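Local coordinates for citryl-CoA lyase (Hydrogenobacter thermophilus, PDB 6HXP), which probably cleaves citryl-CoA to acetyl-CoA and oxaloacetate, and belongs to the citrate synthase family, at residues Gly8-Gln11 and Glu16-Ile19; Arg75-Gly80 and Leu84-Ala89; Lys132-Tyr137 and Glu170-Glu175; Lys234-Asp237 and Asp241-Tyr244. One frame throughout, in Å; residues are numbered along the deposited sequence.

Interaction 1: Gly8-Gln11 and Glu16-Ile19; sequences GITQ and ETYI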
# COMPACT_ATOMS: atom_id res chain seq x y z
N GLY A 8 -7.46 11.01 -21.08
CA GLY A 8 -8.07 10.57 -22.33
C GLY A 8 -8.67 9.19 -22.21
O GLY A 8 -8.99 8.56 -23.21
N ILE A 9 -8.84 8.67 -20.96
CA ILE A 9 -9.30 7.33 -20.77
C ILE A 9 -10.80 7.20 -20.75
O ILE A 9 -11.37 6.40 -21.52
CB ILE A 9 -8.71 6.71 -19.47
CG1 ILE A 9 -7.19 6.76 -19.46
CG2 ILE A 9 -9.19 5.24 -19.29
CD1 ILE A 9 -6.60 6.54 -18.08
N THR A 10 -11.43 7.93 -19.88
CA THR A 10 -12.87 7.82 -19.62
C THR A 10 -13.48 9.20 -19.44
O THR A 10 -12.83 10.10 -18.92
CB THR A 10 -13.05 7.00 -18.31
OG1 THR A 10 -12.54 5.68 -18.48
CG2 THR A 10 -14.49 6.92 -17.80
N GLN A 11 -14.74 9.34 -19.85
CA GLN A 11 -15.51 10.52 -19.53
C GLN A 11 -16.93 10.14 -19.32
O GLN A 11 -17.35 9.05 -19.72
CB GLN A 11 -15.37 11.67 -20.51
CG GLN A 11 -15.94 11.46 -21.84
CD GLN A 11 -16.07 12.78 -22.64
OE1 GLN A 11 -16.06 13.95 -22.15
NE2 GLN A 11 -16.07 12.61 -23.89
N GLU A 16 -23.57 8.82 -17.95
CA GLU A 16 -23.16 7.53 -18.52
C GLU A 16 -21.65 7.50 -18.75
O GLU A 16 -21.10 8.47 -19.27
CB GLU A 16 -23.89 7.24 -19.83
CG GLU A 16 -25.37 6.99 -19.63
CD GLU A 16 -26.07 6.37 -20.82
OE1 GLU A 16 -25.62 6.62 -21.96
OE2 GLU A 16 -27.08 5.66 -20.60
N THR A 17 -21.02 6.37 -18.46
CA THR A 17 -19.60 6.20 -18.60
C THR A 17 -19.27 5.83 -20.04
O THR A 17 -19.88 4.94 -20.62
CB THR A 17 -19.11 5.10 -17.67
OG1 THR A 17 -19.52 5.37 -16.30
CG2 THR A 17 -17.62 4.91 -17.72
N TYR A 18 -18.26 6.51 -20.60
CA TYR A 18 -17.69 6.21 -21.90
C TYR A 18 -16.24 5.84 -21.69
O TYR A 18 -15.50 6.61 -21.05
CB TYR A 18 -17.80 7.41 -22.85
CG TYR A 18 -19.19 7.55 -23.41
CD1 TYR A 18 -20.26 7.90 -22.59
CD2 TYR A 18 -19.47 7.20 -24.72
CE1 TYR A 18 -21.56 7.97 -23.09
CE2 TYR A 18 -20.76 7.26 -25.22
CZ TYR A 18 -21.80 7.60 -24.39
OH TYR A 18 -23.06 7.60 -24.95
N ILE A 19 -15.84 4.68 -22.16
CA ILE A 19 -14.48 4.16 -22.07
C ILE A 19 -13.83 4.32 -23.44
O ILE A 19 -14.27 3.64 -24.37
CB ILE A 19 -14.48 2.65 -21.68
CG1 ILE A 19 -15.23 2.39 -20.36
CG2 ILE A 19 -13.04 2.12 -21.62
CD1 ILE A 19 -14.67 2.95 -19.16
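Thr10 and Thr17 meet through their methyls, with Thr10 CG2 3.7 Å from Thr17 CG2 and the two side chains set at a slant. Thr10 and Ile19 form an antiparallel non-hydrogen-bonded pair. Their side chains lie next to each other and point the same way, so that Thr10 OG1 sits 3.5 Å from Ile19 CD1. The torsion of Thr10 (chi1 -63°) places CG2 anti to the backbone N, where it can face Thr17. The hydroxyl bonds to Asp63 of the second subunit. With an alanine here, that Asp63 would probably lose its hydroxyl partner and a gap would open beside Thr17 and Ile19. Gln11 and Tyr18 send their side chains to the other face, and both pack on the third subunit. Their backbones are joined twice. Gln11 N donates to Tyr18 O at 3.1 Å, and Tyr18 N donates to Gln11 O at 2.8 Å. Tyr18 O also takes a CA-H contact from Thr10 CA at 3.2 Å. The backbone bonds thus set the register of this beta hairpin, while its mixed apolar and hydroxyl face meets the second subunit.

Interaction 2: Arg75-Gly80 and Leu84-Ala89; sequences RSVASG and LNVGVA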
# COMPACT_ATOMS: atom_id res chain seq x y z
N ARG A 75 -1.06 -12.19 2.12
CA ARG A 75 -1.64 -12.99 3.18
C ARG A 75 -1.20 -12.54 4.57
O ARG A 75 -2.00 -12.59 5.51
CB ARG A 75 -1.30 -14.48 2.95
CG ARG A 75 -1.94 -15.00 1.67
CD ARG A 75 -1.63 -16.47 1.36
NE ARG A 75 -2.49 -17.27 2.20
CZ ARG A 75 -3.36 -18.25 1.87
NH1 ARG A 75 -3.49 -18.67 0.59
NH2 ARG A 75 -4.06 -18.83 2.81
N SER A 76 0.02 -12.04 4.72
CA SER A 76 0.50 -11.51 6.01
C SER A 76 -0.28 -10.24 6.35
O SER A 76 -0.73 -10.10 7.49
CB SER A 76 2.00 -11.21 5.97
OG SER A 76 2.71 -12.42 5.76
N VAL A 77 -0.51 -9.34 5.40
CA VAL A 77 -1.34 -8.16 5.66
C VAL A 77 -2.78 -8.57 6.03
O VAL A 77 -3.33 -8.06 6.99
CB VAL A 77 -1.26 -7.20 4.48
CG1 VAL A 77 -2.35 -6.15 4.53
CG2 VAL A 77 0.12 -6.53 4.47
N ALA A 78 -3.35 -9.55 5.33
CA ALA A 78 -4.67 -10.04 5.68
C ALA A 78 -4.67 -10.59 7.11
O ALA A 78 -5.60 -10.31 7.89
CB ALA A 78 -5.06 -11.16 4.72
N SER A 79 -3.63 -11.33 7.48
CA SER A 79 -3.47 -11.92 8.82
C SER A 79 -3.46 -10.85 9.94
O SER A 79 -3.85 -11.12 11.10
CB SER A 79 -2.21 -12.76 8.87
OG SER A 79 -2.21 -13.63 10.01
N GLY A 80 -2.97 -9.65 9.61
CA GLY A 80 -2.99 -8.54 10.55
C GLY A 80 -4.40 -8.04 10.86
O GLY A 80 -4.59 -7.23 11.78
N LEU A 84 -10.21 -7.22 2.46
CA LEU A 84 -9.65 -7.87 1.30
C LEU A 84 -8.89 -6.94 0.36
O LEU A 84 -7.83 -7.32 -0.15
CB LEU A 84 -10.76 -8.64 0.60
CG LEU A 84 -10.33 -9.50 -0.57
CD1 LEU A 84 -11.06 -10.81 -0.56
CD2 LEU A 84 -10.50 -8.77 -1.89
N ASN A 85 -9.36 -5.70 0.14
CA ASN A 85 -8.61 -4.80 -0.74
C ASN A 85 -7.23 -4.49 -0.23
O ASN A 85 -6.31 -4.28 -1.01
CB ASN A 85 -9.34 -3.51 -1.00
CG ASN A 85 -9.51 -2.64 0.20
OD1 ASN A 85 -10.10 -3.10 1.23
ND2 ASN A 85 -8.98 -1.41 0.18
N VAL A 86 -7.09 -4.40 1.10
CA VAL A 86 -5.82 -4.03 1.70
C VAL A 86 -4.79 -5.15 1.52
O VAL A 86 -3.65 -4.91 1.13
CB VAL A 86 -6.04 -3.66 3.16
CG1 VAL A 86 -4.71 -3.36 3.87
CG2 VAL A 86 -7.00 -2.48 3.32
N GLY A 87 -5.20 -6.42 1.72
CA GLY A 87 -4.30 -7.52 1.47
C GLY A 87 -3.90 -7.60 -0.00
O GLY A 87 -2.75 -7.82 -0.35
N VAL A 88 -4.90 -7.43 -0.92
CA VAL A 88 -4.56 -7.52 -2.33
C VAL A 88 -3.57 -6.45 -2.72
O VAL A 88 -2.59 -6.68 -3.43
CB VAL A 88 -5.83 -7.45 -3.20
CG1 VAL A 88 -5.48 -7.31 -4.68
CG2 VAL A 88 -6.70 -8.68 -2.96
N ALA A 89 -3.80 -5.22 -2.25
CA ALA A 89 -2.88 -4.12 -2.54
C ALA A 89 -1.48 -4.42 -2.08
O ALA A 89 -0.52 -4.14 -2.79
CB ALA A 89 -3.36 -2.84 -1.88
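No flat side chain lies between Val77 and Val86, so there is no ring face or ring edge to pack against. The planar group nearest to hand is the peptide after Val86, and Val77 CG1 lies 3.8 Å from its oxygen, Val86 O. Arg75 takes no part here; its guanidinium is bonded to Glu224, Glu225 and His221. The amide of Asn85 is bonded to the second subunit. What remains is methyl against methyl and methyl against bare backbone. Val77 CG1 touches Val86 CG1 at 3.7 Å, the two side chains crossing at about a right angle. The same methyl reaches Gly87 CA at 3.9 Å. It gets there because chi1 of 166° swings CG1 anti to the backbone N. The backbones come close at Gly87, its CA 4.9 Å from Ala78 CA, and the lack of a side chain there probably makes room. A CB on Gly87 would lie only 3.6 Å from Ala78 CB. The axes of segments 75-79 and 84-89 approach to 7.8 Å and run roughly antiparallel, at 148°. No hydrogen bond crosses between the segments. Helix 206-228 covers Ala78 through Val222 and Leu226. Val86 packs on Val86 of the third subunit, and Val77 on Ala73 of the fourth. The arrangement is a helical hairpin with a short connection, closely packed through small residues and buried where the subunits of this mainly helical protein meet.

Interaction 3: Lys132-Tyr137 and Glu170-Glu175; sequences KPIPGY and EDVAEE. With COA (coenzyme A), chain B.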
# COMPACT_ATOMS: atom_id res chain seq x y z
N LYS A 132 25.86 -7.94 -18.93
CA LYS A 132 24.58 -7.34 -18.55
C LYS A 132 23.53 -8.44 -18.75
O LYS A 132 23.57 -9.09 -19.80
CB LYS A 132 24.27 -6.13 -19.46
CG LYS A 132 23.29 -5.12 -18.86
CD LYS A 132 21.89 -5.23 -19.44
CE LYS A 132 20.81 -4.68 -18.53
NZ LYS A 132 19.45 -5.04 -19.02
N PRO A 133 22.63 -8.71 -17.79
CA PRO A 133 21.62 -9.75 -18.03
C PRO A 133 20.69 -9.42 -19.19
O PRO A 133 20.29 -8.27 -19.34
CB PRO A 133 20.85 -9.83 -16.71
CG PRO A 133 21.65 -9.06 -15.72
CD PRO A 133 22.43 -8.06 -16.48
N ILE A 134 20.39 -10.38 -20.05
CA ILE A 134 19.46 -10.17 -21.15
C ILE A 134 18.07 -10.40 -20.58
O ILE A 134 17.77 -11.51 -20.13
CB ILE A 134 19.75 -11.07 -22.37
CG1 ILE A 134 21.23 -10.95 -22.81
CG2 ILE A 134 18.84 -10.64 -23.54
CD1 ILE A 134 21.71 -12.12 -23.62
N PRO A 135 17.18 -9.39 -20.57
CA PRO A 135 15.88 -9.58 -19.91
C PRO A 135 14.94 -10.50 -20.64
O PRO A 135 14.83 -10.44 -21.86
CB PRO A 135 15.30 -8.15 -19.85
CG PRO A 135 15.95 -7.45 -20.97
CD PRO A 135 17.34 -8.00 -21.06
N GLY A 136 14.26 -11.35 -19.87
CA GLY A 136 13.30 -12.31 -20.41
C GLY A 136 13.89 -13.66 -20.76
O GLY A 136 13.17 -14.49 -21.32
N TYR A 137 15.18 -13.92 -20.39
CA TYR A 137 15.85 -15.17 -20.70
C TYR A 137 16.39 -15.82 -19.44
O TYR A 137 16.83 -15.14 -18.51
CB TYR A 137 16.99 -14.94 -21.70
CG TYR A 137 16.45 -14.41 -23.01
CD1 TYR A 137 16.25 -13.06 -23.20
CD2 TYR A 137 16.04 -15.29 -24.01
CE1 TYR A 137 15.60 -12.58 -24.33
CE2 TYR A 137 15.47 -14.81 -25.18
CZ TYR A 137 15.24 -13.45 -25.34
OH TYR A 137 14.61 -12.96 -26.45
N GLU A 170 12.55 -15.30 -29.93
CA GLU A 170 13.01 -16.70 -30.05
C GLU A 170 14.36 -16.80 -30.71
O GLU A 170 15.18 -17.65 -30.32
CB GLU A 170 11.96 -17.53 -30.78
CG GLU A 170 10.68 -17.62 -29.97
CD GLU A 170 9.87 -18.87 -30.20
OE1 GLU A 170 9.36 -19.04 -31.33
OE2 GLU A 170 9.83 -19.73 -29.30
N ASP A 171 14.64 -15.93 -31.70
CA ASP A 171 15.95 -15.93 -32.35
C ASP A 171 17.04 -15.60 -31.33
O ASP A 171 18.12 -16.19 -31.39
CB ASP A 171 16.02 -14.92 -33.50
CG ASP A 171 15.32 -15.35 -34.77
OD1 ASP A 171 14.93 -16.54 -34.86
OD2 ASP A 171 15.09 -14.49 -35.65
N VAL A 172 16.77 -14.68 -30.40
CA VAL A 172 17.75 -14.32 -29.36
C VAL A 172 18.04 -15.53 -28.46
O VAL A 172 19.21 -15.75 -28.15
CB VAL A 172 17.27 -13.07 -28.55
CG1 VAL A 172 18.03 -12.92 -27.23
CG2 VAL A 172 17.38 -11.80 -29.38
N ALA A 173 17.03 -16.32 -28.07
CA ALA A 173 17.30 -17.49 -27.22
C ALA A 173 18.23 -18.47 -27.94
O ALA A 173 19.19 -18.98 -27.35
CB ALA A 173 16.02 -18.21 -26.87
N GLU A 174 17.95 -18.71 -29.22
CA GLU A 174 18.77 -19.64 -30.01
C GLU A 174 20.20 -19.13 -30.11
O GLU A 174 21.16 -19.91 -29.95
CB GLU A 174 18.12 -19.82 -31.40
CG GLU A 174 18.88 -20.72 -32.36
CD GLU A 174 18.12 -21.10 -33.61
OE1 GLU A 174 17.21 -20.34 -34.02
OE2 GLU A 174 18.45 -22.15 -34.21
N GLU A 175 20.36 -17.82 -30.35
CA GLU A 175 21.69 -17.21 -30.46
C GLU A 175 22.46 -17.21 -29.13
O GLU A 175 23.69 -17.38 -29.15
CB GLU A 175 21.58 -15.79 -31.02
CG GLU A 175 22.90 -15.10 -31.30
CD GLU A 175 23.78 -15.80 -32.32
OE1 GLU A 175 23.25 -16.52 -33.20
OE2 GLU A 175 25.01 -15.61 -32.23
N1A COA B . 21.42 -13.19 -19.98
C2A COA B . 22.73 -13.45 -20.05
N3A COA B . 23.45 -14.33 -19.35
C4A COA B . 22.68 -15.00 -18.48
C5A COA B . 21.31 -14.83 -18.29
C6A COA B . 20.67 -13.88 -19.10
N6A COA B . 19.35 -13.64 -19.06
N7A COA B . 20.85 -15.71 -17.32
C8A COA B . 21.91 -16.37 -16.96
N9A COA B . 23.05 -16.00 -17.62
C1B COA B . 24.38 -16.61 -17.53
C2B COA B . 24.72 -17.28 -16.19
O2B COA B . 25.51 -16.41 -15.39
C3B COA B . 25.51 -18.49 -16.66
O3B COA B . 26.85 -18.09 -17.05
P3B COA B . 28.18 -19.02 -17.02
O7A COA B . 27.90 -20.38 -16.46
O8A COA B . 28.69 -19.08 -18.47
O9A COA B . 29.21 -18.24 -16.19
C4B COA B . 24.79 -18.88 -17.94
O4B COA B . 24.48 -17.61 -18.54
C5B COA B . 23.51 -19.67 -17.78
O5B COA B . 23.66 -20.71 -16.80
P1A COA B . 22.39 -21.31 -15.99
O1A COA B . 22.84 -22.23 -14.92
O2A COA B . 21.49 -21.95 -17.04
O3A COA B . 21.59 -20.07 -15.38
P2A COA B . 21.34 -19.58 -13.88
O4A COA B . 20.87 -20.71 -13.04
O5A COA B . 22.66 -18.96 -13.41
O6A COA B . 20.28 -18.35 -13.94
CBP COA B . 18.23 -17.19 -13.32
CCP COA B . 18.92 -18.54 -13.50
CDP COA B . 16.71 -17.41 -13.43
CEP COA B . 18.55 -16.67 -11.92
CAP COA B . 18.68 -16.13 -14.36
OAP COA B . 18.86 -16.66 -15.67
C9P COA B . 17.78 -14.89 -14.41
O9P COA B . 17.91 -14.00 -13.58
N8P COA B . 16.90 -14.83 -15.42
C7P COA B . 16.09 -13.65 -15.69
C6P COA B . 16.91 -12.54 -16.33
C5P COA B . 16.20 -11.21 -16.30
O5P COA B . 15.10 -11.07 -16.85
N4P COA B . 16.84 -10.22 -15.69
C3P COA B . 16.64 -8.81 -15.99
C2P COA B . 15.33 -8.25 -15.48
S1P COA B . 15.27 -8.56 -13.69
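Tyr137 and Val172 make the tight part of this contact. Val172 CG1 stands over one face of the Tyr137 ring, 3.9 Å from its centroid and 30° off the normal, in a CH-pi contact. It comes to 3.4 Å from Tyr137 CZ. The Val172 torsion (chi1 163°) turns this methyl anti to the backbone N and onto the ring. Farther along, Tyr137 CE2 lies 3.8 Å from Ala173 CB. The phenol oxygen bonds to Ala169 O. A phenylalanine in place of Tyr137 would probably leave that carbonyl without its hydroxyl partner. Ile134 is looser, with CG2 4.4 Å from Val172 CG1. Beyond it, Lys132 and Pro133 are exposed, and Lys132 is poorly ordered. Coenzyme A lies along this loop. Ile134 N donates to adenine N1A at 3.0 Å, and N6A donates to Ile134 O at 2.9 Å and to Tyr137 O at 3.0 Å. The type II turn from Ile134 to Tyr137 presents Gly136 N to the pantetheine oxygen O5P at 3.1 Å. The loop is thus backed by helix 164-180, which adds Ile176. Phe109 of helix 101-116 packs on Ile134, Pro135 and Tyr137, and Tyr127 of helix 120-129 on Lys132 and Ile134.

Interaction 4: Lys234-Asp237 and Asp241-Tyr244; sequences KRLD and DVEY
Asp241 reaches back over Asp237, and its side chain can be traced outward. CB lies 3.2 Å from Asp237 O. CG rises past the same carbonyl, 3.4 Å from Asp237 O. OD2 then accepts a hydrogen bond from Asp237 N at 2.8 Å. This bond is nearly straight, 172° at the hydrogen, but it meets OD2 on the anti side and 35° out of the carboxylate plane. OD2 also touches carbon, at 3.6 Å from Asp237 CB and 3.8 Å from Leu236 CB. The torsion of Asp241 (chi1 -56°) sets CG beside its own backbone N, which points the carboxylate back to the start of the turn. That backbone N makes the second bond, donating to Asp237 O at 2.7 Å. Here Asp237 is the N-cap of the short helix 238-241, so this bond closes its one turn from the N-cap carbonyl to the residue four places on. The carboxylate of Asp241 meanwhile takes up the N-H of the N-cap residue itself. Asp237 holds its own carboxylate elsewhere, anti to its backbone N, and pairs it with Arg240. The like-charged oxygens Asp237 OD2 and Asp241 OD2 stay 5.3 Å apart, and Arg240 probably eases their repulsion. Beside the turn, Leu236 CD1 meets Val242 CG2, the side chains crossing at about a right angle. Val242 leaves the helix there. Residues Val242 to Tyr244 run in a parallel ladder with a strand of the third subunit, and Leu236 packs on Trp5 of that subunit.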
# COMPACT_ATOMS: atom_id res chain seq x y z
N LYS A 234 -0.09 -15.70 10.62
CA LYS A 234 1.13 -15.54 9.81
C LYS A 234 2.17 -14.73 10.57
O LYS A 234 2.26 -13.50 10.49
CB LYS A 234 0.83 -14.89 8.46
CG LYS A 234 -0.08 -15.76 7.61
CD LYS A 234 0.51 -17.17 7.33
CE LYS A 234 -0.27 -18.03 6.35
NZ LYS A 234 -1.49 -18.58 6.98
N ARG A 235 2.91 -15.45 11.38
CA ARG A 235 3.96 -14.88 12.21
C ARG A 235 5.03 -15.94 12.33
O ARG A 235 4.73 -17.14 12.25
CB ARG A 235 3.43 -14.47 13.59
CG ARG A 235 2.91 -15.62 14.45
CD ARG A 235 2.50 -15.10 15.82
NE ARG A 235 2.14 -16.20 16.71
CZ ARG A 235 0.92 -16.72 16.81
NH1 ARG A 235 0.69 -17.73 17.64
NH2 ARG A 235 -0.09 -16.23 16.09
N LEU A 236 6.27 -15.53 12.40
CA LEU A 236 7.37 -16.48 12.53
C LEU A 236 7.52 -16.90 13.98
O LEU A 236 6.98 -16.27 14.88
CB LEU A 236 8.70 -15.87 12.06
CG LEU A 236 8.72 -15.19 10.69
CD1 LEU A 236 10.11 -14.65 10.42
CD2 LEU A 236 8.27 -16.13 9.58
N ASP A 237 8.27 -17.99 14.19
CA ASP A 237 8.67 -18.49 15.52
C ASP A 237 10.16 -18.16 15.56
O ASP A 237 10.93 -18.69 14.77
CB ASP A 237 8.41 -20.00 15.59
CG ASP A 237 8.96 -20.72 16.81
OD1 ASP A 237 9.37 -20.03 17.78
OD2 ASP A 237 8.96 -21.95 16.81
N ASP A 241 12.67 -20.23 13.34
CA ASP A 241 12.77 -19.68 11.98
C ASP A 241 13.76 -18.59 11.73
O ASP A 241 13.98 -18.26 10.56
CB ASP A 241 11.40 -19.09 11.59
CG ASP A 241 10.28 -20.09 11.71
OD1 ASP A 241 10.54 -21.31 11.51
OD2 ASP A 241 9.14 -19.68 12.07
N VAL A 242 14.26 -17.94 12.79
CA VAL A 242 15.12 -16.78 12.65
C VAL A 242 16.55 -17.01 13.09
O VAL A 242 16.77 -17.65 14.11
CB VAL A 242 14.47 -15.62 13.45
CG1 VAL A 242 15.35 -14.37 13.45
CG2 VAL A 242 13.07 -15.32 12.91
N GLU A 243 17.52 -16.49 12.33
CA GLU A 243 18.91 -16.46 12.73
C GLU A 243 19.25 -15.00 13.11
O GLU A 243 19.16 -14.11 12.26
CB GLU A 243 19.83 -16.94 11.60
CG GLU A 243 21.29 -16.92 12.00
CD GLU A 243 22.31 -17.22 10.91
OE1 GLU A 243 21.91 -17.57 9.78
OE2 GLU A 243 23.52 -17.11 11.21
N TYR A 244 19.63 -14.77 14.36
CA TYR A 244 20.05 -13.46 14.82
C TYR A 244 21.56 -13.30 14.57
O TYR A 244 22.36 -14.16 14.94
CB TYR A 244 19.71 -13.26 16.28
CG TYR A 244 20.11 -11.90 16.78
CD1 TYR A 244 19.38 -10.77 16.45
CD2 TYR A 244 21.18 -11.75 17.66
CE1 TYR A 244 19.76 -9.51 16.88
CE2 TYR A 244 21.56 -10.50 18.12
CZ TYR A 244 20.82 -9.38 17.76
OH TYR A 244 21.17 -8.16 18.28

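In the fold
Interaction 3 is the one that holds coenzyme A. The other three lie away from the CoA-binding residues, with interaction 2 about 36 Å, interaction 4 about 38 Å and interaction 1 about 40 Å centre to centre from interaction 3. Interactions 2 and 4 touch directly, where Ser79 OG lies 3.0 Å from Lys234 N, a probable hydrogen bond. Interactions 1 and 4 are about 49 Å apart by their centres within one chain. The assembly brings them together, because Tyr244 packs on Gln11 of the third subunit. Glu224, the salt-bridge partner of Arg75 in interaction 2, also accepts a hydrogen bond from Gly8 N of another subunit, which joins interaction 2 to interaction 1 across the interface.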